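Local coordinates for protein SMG-7 (Caenorhabditis elegans, PDB 3ZHE) that works in nonsense-mediated mRNA decay as a partner of SMG-5, and carries a 14-3-3-like domain followed by an alpha-helical domain, at residues R293-T298 with H317-L322; E345-A350 with Q379-L384. One frame throughout, in Å; residues are numbered along the deposited sequence.

Interaction 1. Residues R293-T298 with H317-L322; sequences RSLLKT and HILALL
Leu295 points from helix 277-304 toward helix 313-322, and its CD2 methyl does most of the touching. That methyl comes down on the backbone of the facing helix, 3.6 Å from Leu319 N, and three side chains touch it: Leu295 CD2 lies 3.9 Å from Ile318 CG2, 3.8 Å from Leu319 CB and 3.7 Å from Leu322 CD1. The bond to CB is directed at helix 313-322, and chi1 of -176° sets CG beside the carbonyl carbon, from where CD2 reaches Leu319. Leu315, one turn before Leu319, also touches Leu295, making it a knob in a hole formed by residues i, i+3, i+4 and i+7. The branched, apolar end of leucine suits the place, putting a methyl among four residues of a helix face. The two helices follow one another in the chain as a helical hairpin of the all-alpha part of the protein, a region assigned to the TPR-like Est1 family; the axes of the two short segments run at 142°, roughly antiparallel, and come within 10.7 Å. Trp288 adds a polar tie in the same pair, its NE1 donating to Leu322 O. Leu296 starts off to the side, but its end swings in, its chain nearly at right angles to that of Leu319; Leu296 CD1 meets Leu319 CD1 at 3.8 Å. Elsewhere Leu296 rests on Val340 and Ile343 of helix 337-348.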
ATOM      1  N   ARG B 293      -1.488 -44.146  -7.507  1.00115.46           N
ATOM      2  CA  ARG B 293      -2.682 -44.978  -7.377  1.00115.50           C
ATOM      3  C   ARG B 293      -3.788 -44.274  -6.596  1.00116.14           C
ATOM      4  O   ARG B 293      -4.905 -44.092  -7.101  1.00118.74           O
ATOM      5  CB  ARG B 293      -2.334 -46.295  -6.684  1.00118.16           C
ATOM      6  CG  ARG B 293      -1.576 -47.287  -7.546  1.00121.63           C
ATOM      7  CD  ARG B 293      -0.899 -48.337  -6.682  1.00131.10           C
ATOM      8  NE  ARG B 293      -0.761 -49.616  -7.372  1.00140.40           N
ATOM      9  CZ  ARG B 293      -0.096 -50.657  -6.883  1.00146.20           C
ATOM     10  NH1 ARG B 293       0.503 -50.568  -5.703  1.00148.11           N
ATOM     11  NH2 ARG B 293      -0.023 -51.784  -7.577  1.00146.79           N
ATOM     12  N   SER B 294      -3.468 -43.882  -5.364  1.00112.33           N
ATOM     13  CA  SER B 294      -4.450 -43.244  -4.486  1.00107.81           C
ATOM     14  C   SER B 294      -5.075 -41.999  -5.119  1.00100.31           C
ATOM     15  O   SER B 294      -6.300 -41.828  -5.109  1.00100.18           O
ATOM     16  CB  SER B 294      -3.813 -42.894  -3.138  1.00108.18           C
ATOM     17  OG  SER B 294      -4.734 -42.236  -2.285  1.00107.84           O
ATOM     18  N   LEU B 295      -4.227 -41.140  -5.679  1.00 97.00           N
ATOM     19  CA  LEU B 295      -4.689 -39.912  -6.319  1.00 94.38           C
ATOM     20  C   LEU B 295      -5.592 -40.209  -7.513  1.00 92.49           C
ATOM     21  O   LEU B 295      -6.633 -39.571  -7.688  1.00 91.98           O
ATOM     22  CB  LEU B 295      -3.501 -39.055  -6.759  1.00 90.99           C
ATOM     23  CG  LEU B 295      -3.842 -37.690  -7.358  1.00 91.84           C
ATOM     24  CD1 LEU B 295      -4.585 -36.843  -6.342  1.00 96.33           C
ATOM     25  CD2 LEU B 295      -2.585 -36.983  -7.827  1.00 89.94           C
ATOM     26  N   LEU B 296      -5.185 -41.179  -8.328  1.00 92.42           N
ATOM     27  CA  LEU B 296      -5.997 -41.615  -9.460  1.00 94.60           C
ATOM     28  C   LEU B 296      -7.390 -42.025  -8.994  1.00102.49           C
ATOM     29  O   LEU B 296      -8.395 -41.583  -9.556  1.00 99.36           O
ATOM     30  CB  LEU B 296      -5.319 -42.778 -10.184  1.00 92.63           C
ATOM     31  CG  LEU B 296      -4.945 -42.562 -11.652  1.00 93.97           C
ATOM     32  CD1 LEU B 296      -4.449 -41.143 -11.891  1.00 93.86           C
ATOM     33  CD2 LEU B 296      -3.888 -43.571 -12.066  1.00 93.30           C
ATOM     34  N   LYS B 297      -7.442 -42.856  -7.957  1.00109.09           N
ATOM     35  CA  LYS B 297      -8.720 -43.309  -7.411  1.00109.58           C
ATOM     36  C   LYS B 297      -9.581 -42.142  -6.931  1.00105.78           C
ATOM     37  O   LYS B 297     -10.775 -42.080  -7.230  1.00109.11           O
ATOM     38  CB  LYS B 297      -8.498 -44.301  -6.267  1.00113.47           C
ATOM     39  N   THR B 298      -8.967 -41.221  -6.193  1.00105.46           N
ATOM     40  CA  THR B 298      -9.691 -40.072  -5.655  1.00110.89           C
ATOM     41  C   THR B 298     -10.280 -39.195  -6.761  1.00111.38           C
ATOM     42  O   THR B 298     -11.468 -38.860  -6.732  1.00113.64           O
ATOM     43  CB  THR B 298      -8.791 -39.223  -4.741  1.00109.74           C
ATOM     44  OG1 THR B 298      -8.362 -40.016  -3.628  1.00108.01           O
ATOM     45  CG2 THR B 298      -9.543 -38.006  -4.228  1.00112.20           C
ATOM     46  N   HIS B 317      -2.908 -30.590 -10.252  1.00 82.09           N
ATOM     47  CA  HIS B 317      -1.517 -30.162 -10.341  1.00 81.11           C
ATOM     48  C   HIS B 317      -0.555 -31.150  -9.689  1.00 83.94           C
ATOM     49  O   HIS B 317       0.573 -31.320 -10.151  1.00 82.72           O
ATOM     50  CB  HIS B 317      -1.336 -28.763  -9.751  1.00 76.93           C
ATOM     51  CG  HIS B 317      -1.430 -27.668 -10.767  1.00 82.63           C
ATOM     52  ND1 HIS B 317      -0.454 -27.452 -11.716  1.00 88.08           N
ATOM     53  CD2 HIS B 317      -2.384 -26.734 -10.989  1.00 85.32           C
ATOM     54  CE1 HIS B 317      -0.802 -26.429 -12.476  1.00 87.96           C
ATOM     55  NE2 HIS B 317      -1.970 -25.976 -12.057  1.00 85.01           N
ATOM     56  N   ILE B 318      -1.000 -31.796  -8.617  1.00 81.79           N
ATOM     57  CA  ILE B 318      -0.203 -32.840  -7.982  1.00 80.76           C
ATOM     58  C   ILE B 318      -0.049 -34.015  -8.944  1.00 84.09           C
ATOM     59  O   ILE B 318       1.011 -34.641  -9.024  1.00 82.77           O
ATOM     60  CB  ILE B 318      -0.830 -33.308  -6.650  1.00 80.27           C
ATOM     61  CG1 ILE B 318      -0.816 -32.168  -5.630  1.00 78.01           C
ATOM     62  CG2 ILE B 318      -0.086 -34.516  -6.099  1.00 79.00           C
ATOM     63  CD1 ILE B 318      -1.244 -32.582  -4.241  1.00 77.21           C
ATOM     64  N   LEU B 319      -1.115 -34.290  -9.689  1.00 85.47           N
ATOM     65  CA  LEU B 319      -1.107 -35.340 -10.700  1.00 89.43           C
ATOM     66  C   LEU B 319      -0.093 -35.049 -11.798  1.00 88.82           C
ATOM     67  O   LEU B 319       0.675 -35.927 -12.194  1.00 86.73           O
ATOM     68  CB  LEU B 319      -2.499 -35.494 -11.313  1.00 91.32           C
ATOM     69  CG  LEU B 319      -2.620 -36.524 -12.438  1.00 92.20           C
ATOM     70  CD1 LEU B 319      -2.484 -37.935 -11.888  1.00 95.18           C
ATOM     71  CD2 LEU B 319      -3.932 -36.353 -13.190  1.00 90.26           C
ATOM     72  N   ALA B 320      -0.100 -33.814 -12.291  1.00 86.55           N
ATOM     73  CA  ALA B 320       0.827 -33.399 -13.337  1.00 88.04           C
ATOM     74  C   ALA B 320       2.266 -33.446 -12.835  1.00 90.94           C
ATOM     75  O   ALA B 320       3.192 -33.706 -13.603  1.00 93.21           O
ATOM     76  CB  ALA B 320       0.478 -32.005 -13.835  1.00 83.65           C
ATOM     77  N   LEU B 321       2.445 -33.196 -11.541  1.00 87.67           N
ATOM     78  CA  LEU B 321       3.757 -33.307 -10.914  1.00 85.88           C
ATOM     79  C   LEU B 321       4.197 -34.764 -10.869  1.00 94.16           C
ATOM     80  O   LEU B 321       5.365 -35.079 -11.096  1.00 99.99           O
ATOM     81  CB  LEU B 321       3.736 -32.724  -9.499  1.00 80.03           C
ATOM     82  CG  LEU B 321       3.780 -31.200  -9.380  1.00 79.03           C
ATOM     83  CD1 LEU B 321       3.863 -30.780  -7.919  1.00 76.28           C
ATOM     84  CD2 LEU B 321       4.947 -30.630 -10.175  1.00 77.57           C
ATOM     85  N   LEU B 322       3.251 -35.650 -10.572  1.00 89.62           N
ATOM     86  CA  LEU B 322       3.522 -37.082 -10.554  1.00 82.46           C
ATOM     87  C   LEU B 322       3.903 -37.586 -11.943  1.00 83.01           C
ATOM     88  O   LEU B 322       4.669 -38.541 -12.081  1.00 85.29           O
ATOM     89  CB  LEU B 322       2.315 -37.854 -10.017  1.00 74.22           C
ATOM     90  CG  LEU B 322       2.035 -37.707  -8.521  1.00 77.40           C
ATOM     91  CD1 LEU B 322       0.796 -38.493  -8.124  1.00 76.04           C
ATOM     92  CD2 LEU B 322       3.240 -38.162  -7.715  1.00 81.47           C
TER

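Interaction 2. Residues E345-A350 with Q379-L384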
ATOM      1  N   GLU B 345     -10.979 -38.800 -20.524  1.00115.31           N
ATOM      2  CA  GLU B 345     -12.237 -38.430 -21.162  1.00112.39           C
ATOM      3  C   GLU B 345     -12.835 -37.216 -20.466  1.00103.91           C
ATOM      4  O   GLU B 345     -13.336 -36.302 -21.119  1.00101.86           O
ATOM      5  CB  GLU B 345     -13.243 -39.579 -21.117  1.00121.02           C
ATOM      6  CG  GLU B 345     -14.559 -39.247 -21.816  1.00123.87           C
ATOM      7  CD  GLU B 345     -15.768 -39.833 -21.111  1.00123.66           C
ATOM      8  OE1 GLU B 345     -15.588 -40.486 -20.063  1.00124.34           O
ATOM      9  OE2 GLU B 345     -16.901 -39.636 -21.600  1.00124.43           O
ATOM     10  N   TRP B 346     -12.783 -37.223 -19.136  1.00 91.82           N
ATOM     11  CA  TRP B 346     -13.291 -36.111 -18.335  1.00109.30           C
ATOM     12  C   TRP B 346     -12.582 -34.814 -18.705  1.00105.37           C
ATOM     13  O   TRP B 346     -13.219 -33.780 -18.908  1.00103.11           O
ATOM     14  CB  TRP B 346     -13.102 -36.396 -16.843  1.00111.10           C
ATOM     15  CG  TRP B 346     -13.689 -35.346 -15.944  1.00118.84           C
ATOM     16  CD1 TRP B 346     -14.612 -34.400 -16.282  1.00122.74           C
ATOM     17  CD2 TRP B 346     -13.391 -35.135 -14.557  1.00122.69           C
ATOM     18  NE1 TRP B 346     -14.909 -33.616 -15.194  1.00125.36           N
ATOM     19  CE2 TRP B 346     -14.173 -34.046 -14.122  1.00123.62           C
ATOM     20  CE3 TRP B 346     -12.540 -35.761 -13.639  1.00120.15           C
ATOM     21  CZ2 TRP B 346     -14.131 -33.571 -12.816  1.00122.03           C
ATOM     22  CZ3 TRP B 346     -12.499 -35.286 -12.340  1.00115.64           C
ATOM     23  CH2 TRP B 346     -13.290 -34.201 -11.941  1.00118.34           C
ATOM     24  N   LEU B 347     -11.258 -34.880 -18.785  1.00110.95           N
ATOM     25  CA  LEU B 347     -10.443 -33.716 -19.106  1.00107.32           C
ATOM     26  C   LEU B 347     -10.708 -33.207 -20.521  1.00105.69           C
ATOM     27  O   LEU B 347     -10.763 -31.998 -20.753  1.00 97.44           O
ATOM     28  CB  LEU B 347      -8.957 -34.039 -18.930  1.00103.42           C
ATOM     29  CG  LEU B 347      -8.473 -34.340 -17.509  1.00102.83           C
ATOM     30  CD1 LEU B 347      -7.021 -34.795 -17.520  1.00103.81           C
ATOM     31  CD2 LEU B 347      -8.646 -33.123 -16.616  1.00103.14           C
ATOM     32  N   LEU B 348     -10.883 -34.126 -21.467  1.00108.59           N
ATOM     33  CA  LEU B 348     -11.051 -33.740 -22.868  1.00105.07           C
ATOM     34  C   LEU B 348     -12.343 -32.978 -23.159  1.00101.60           C
ATOM     35  O   LEU B 348     -12.358 -32.066 -23.985  1.00 99.11           O
ATOM     36  CB  LEU B 348     -10.949 -34.960 -23.785  1.00105.91           C
ATOM     37  CG  LEU B 348      -9.549 -35.549 -23.972  1.00106.03           C
ATOM     38  CD1 LEU B 348      -9.539 -36.525 -25.135  1.00111.36           C
ATOM     39  CD2 LEU B 348      -8.531 -34.444 -24.184  1.00 86.96           C
ATOM     40  N   CYS B 349     -13.425 -33.357 -22.487  1.00103.79           N
ATOM     41  CA  CYS B 349     -14.723 -32.746 -22.742  1.00109.99           C
ATOM     42  C   CYS B 349     -15.182 -31.866 -21.582  1.00108.89           C
ATOM     43  O   CYS B 349     -15.710 -32.356 -20.585  1.00104.96           O
ATOM     44  CB  CYS B 349     -15.768 -33.822 -23.044  1.00113.59           C
ATOM     45  SG  CYS B 349     -15.372 -34.866 -24.472  1.00112.52           S
ATOM     46  N   ALA B 350     -14.978 -30.560 -21.724  1.00106.41           N
ATOM     47  CA  ALA B 350     -15.402 -29.609 -20.705  1.00104.18           C
ATOM     48  C   ALA B 350     -15.820 -28.273 -21.315  1.00110.96           C
ATOM     49  O   ALA B 350     -15.105 -27.702 -22.138  1.00111.27           O
ATOM     50  CB  ALA B 350     -14.304 -29.410 -19.674  1.00 99.45           C
ATOM     51  N   GLN B 379      -3.425 -30.457 -22.372  1.00113.04           N
ATOM     52  CA  GLN B 379      -2.035 -30.883 -22.225  1.00107.53           C
ATOM     53  C   GLN B 379      -1.861 -31.958 -21.153  1.00 99.29           C
ATOM     54  O   GLN B 379      -1.106 -32.917 -21.335  1.00103.18           O
ATOM     55  CB  GLN B 379      -1.146 -29.676 -21.917  1.00111.44           C
ATOM     56  CG  GLN B 379       0.340 -29.980 -21.878  1.00120.63           C
ATOM     57  CD  GLN B 379       1.176 -28.737 -21.652  1.00127.94           C
ATOM     58  OE1 GLN B 379       2.403 -28.802 -21.595  1.00127.68           O
ATOM     59  NE2 GLN B 379       0.513 -27.595 -21.522  1.00131.03           N
ATOM     60  N   LEU B 380      -2.569 -31.791 -20.041  1.00 89.43           N
ATOM     61  CA  LEU B 380      -2.561 -32.769 -18.958  1.00 90.44           C
ATOM     62  C   LEU B 380      -3.033 -34.135 -19.452  1.00 95.75           C
ATOM     63  O   LEU B 380      -2.410 -35.168 -19.176  1.00 99.91           O
ATOM     64  CB  LEU B 380      -3.455 -32.288 -17.811  1.00 89.51           C
ATOM     65  CG  LEU B 380      -3.649 -33.234 -16.626  1.00 88.69           C
ATOM     66  CD1 LEU B 380      -2.318 -33.532 -15.956  1.00 90.20           C
ATOM     67  CD2 LEU B 380      -4.633 -32.642 -15.627  1.00 78.96           C
ATOM     68  N   ALA B 381      -4.139 -34.126 -20.189  1.00 97.78           N
ATOM     69  CA  ALA B 381      -4.690 -35.342 -20.770  1.00 97.19           C
ATOM     70  C   ALA B 381      -3.675 -35.994 -21.699  1.00 90.65           C
ATOM     71  O   ALA B 381      -3.482 -37.210 -21.670  1.00 87.55           O
ATOM     72  CB  ALA B 381      -5.978 -35.036 -21.516  1.00 99.49           C
ATOM     73  N   GLN B 382      -3.021 -35.175 -22.518  1.00 88.53           N
ATOM     74  CA  GLN B 382      -2.008 -35.673 -23.444  1.00 88.95           C
ATOM     75  C   GLN B 382      -0.841 -36.325 -22.702  1.00 84.95           C
ATOM     76  O   GLN B 382      -0.288 -37.333 -23.150  1.00 86.09           O
ATOM     77  CB  GLN B 382      -1.510 -34.548 -24.350  1.00 94.61           C
ATOM     78  CG  GLN B 382      -2.580 -33.990 -25.267  1.00109.83           C
ATOM     79  CD  GLN B 382      -1.998 -33.344 -26.503  1.00119.76           C
ATOM     80  OE1 GLN B 382      -0.813 -33.016 -26.548  1.00119.97           O
ATOM     81  NE2 GLN B 382      -2.829 -33.164 -27.521  1.00126.19           N
ATOM     82  N   LYS B 383      -0.488 -35.748 -21.557  1.00 86.42           N
ATOM     83  CA  LYS B 383       0.575 -36.284 -20.714  1.00 85.30           C
ATOM     84  C   LYS B 383       0.202 -37.650 -20.141  1.00 84.38           C
ATOM     85  O   LYS B 383       0.999 -38.594 -20.192  1.00 89.54           O
ATOM     86  CB  LYS B 383       0.898 -35.305 -19.583  1.00 75.70           C
ATOM     87  N   LEU B 384      -1.009 -37.750 -19.596  1.00 85.13           N
ATOM     88  CA  LEU B 384      -1.505 -39.018 -19.058  1.00 90.17           C
ATOM     89  C   LEU B 384      -1.543 -40.107 -20.130  1.00 97.18           C
ATOM     90  O   LEU B 384      -1.081 -41.239 -19.918  1.00 98.15           O
ATOM     91  CB  LEU B 384      -2.902 -38.831 -18.465  1.00 83.09           C
ATOM     92  CG  LEU B 384      -2.990 -38.439 -16.991  1.00 81.19           C
ATOM     93  CD1 LEU B 384      -4.371 -37.899 -16.664  1.00 83.68           C
ATOM     94  CD2 LEU B 384      -2.660 -39.633 -16.108  1.00 83.92           C
TER
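Leu347 and Leu380 bring their methyls together through different first torsions. In Leu347, CG is trans to the carbonyl carbon (chi1 -66°), whereas in Leu380 it is trans to the backbone N (chi1 176°). The two chains meet at a slant, with the CD1 branch of Leu347 laid against the branch point and one methyl of its partner: Leu347 CD1 is 3.7 Å from Leu380 CD2 and 3.8 Å from Leu380 CG. The same methyl also sits 4.2 Å from Leu384 CD1, one turn further along helix 377-389, so a single branch of Leu347 spans two successive turns of that helix.

Next to Leu380 in sequence, and to one side of the Leu380-Leu384 line, is Ala381, whose small side chain lets the backbones come close: Leu347 CA and Ala381 CA are 6.2 Å apart, and Leu347 CB is 4.1 Å from Ala381 CB. Leu348, the next residue after Leu347, reaches the same alanine. Its bond to CB does not aim at helix 377-389, yet its end turns in, and Leu348 CD2 packs 3.7 Å from Ala381 CB. The alanine methyl is thus shared by two leucines.

The contact joins the last turn of helix 337-348, which ends at Leu348, to helix 377-389 near the C-terminal end of the modelled chain, across a long and mostly non-helical connection. Helix 313-322 lies beneath both: Leu316 touches Leu347, and Ala320 touches Leu380. Leu347 and Leu380 are buried, while Leu348 stands at the solvent-exposed border.

No hydrogen bond or salt bridge crosses between the segments, so the pairing depends on the fit of aliphatic groups and the exclusion of water, with little directional chemistry to fix it.

In the fold
Both interactions belong to the C-terminal alpha-helical part of the chain, their centres 14 Å apart, and helix 313-322 connects them. In interaction 1 it is one of the two partners; in interaction 2 it lies underneath, and the contacts touch directly where Ala320 CB meets Leu380 CD1 and Leu319 CD2 meets Leu384 CD1, each at 3.8 Å. Leu319 therefore faces two helices. Both join successive helices, but 18 residues, 10 of them helical, separate the segments of interaction 1, against 28 with 2 helical in interaction 2. Interaction 1 is wholly buried; interaction 2 reaches the surface at Leu348. Both are purely apolar, but leucine and isoleucine fill the wider inner gap, while an alanine serves the closer outer approach.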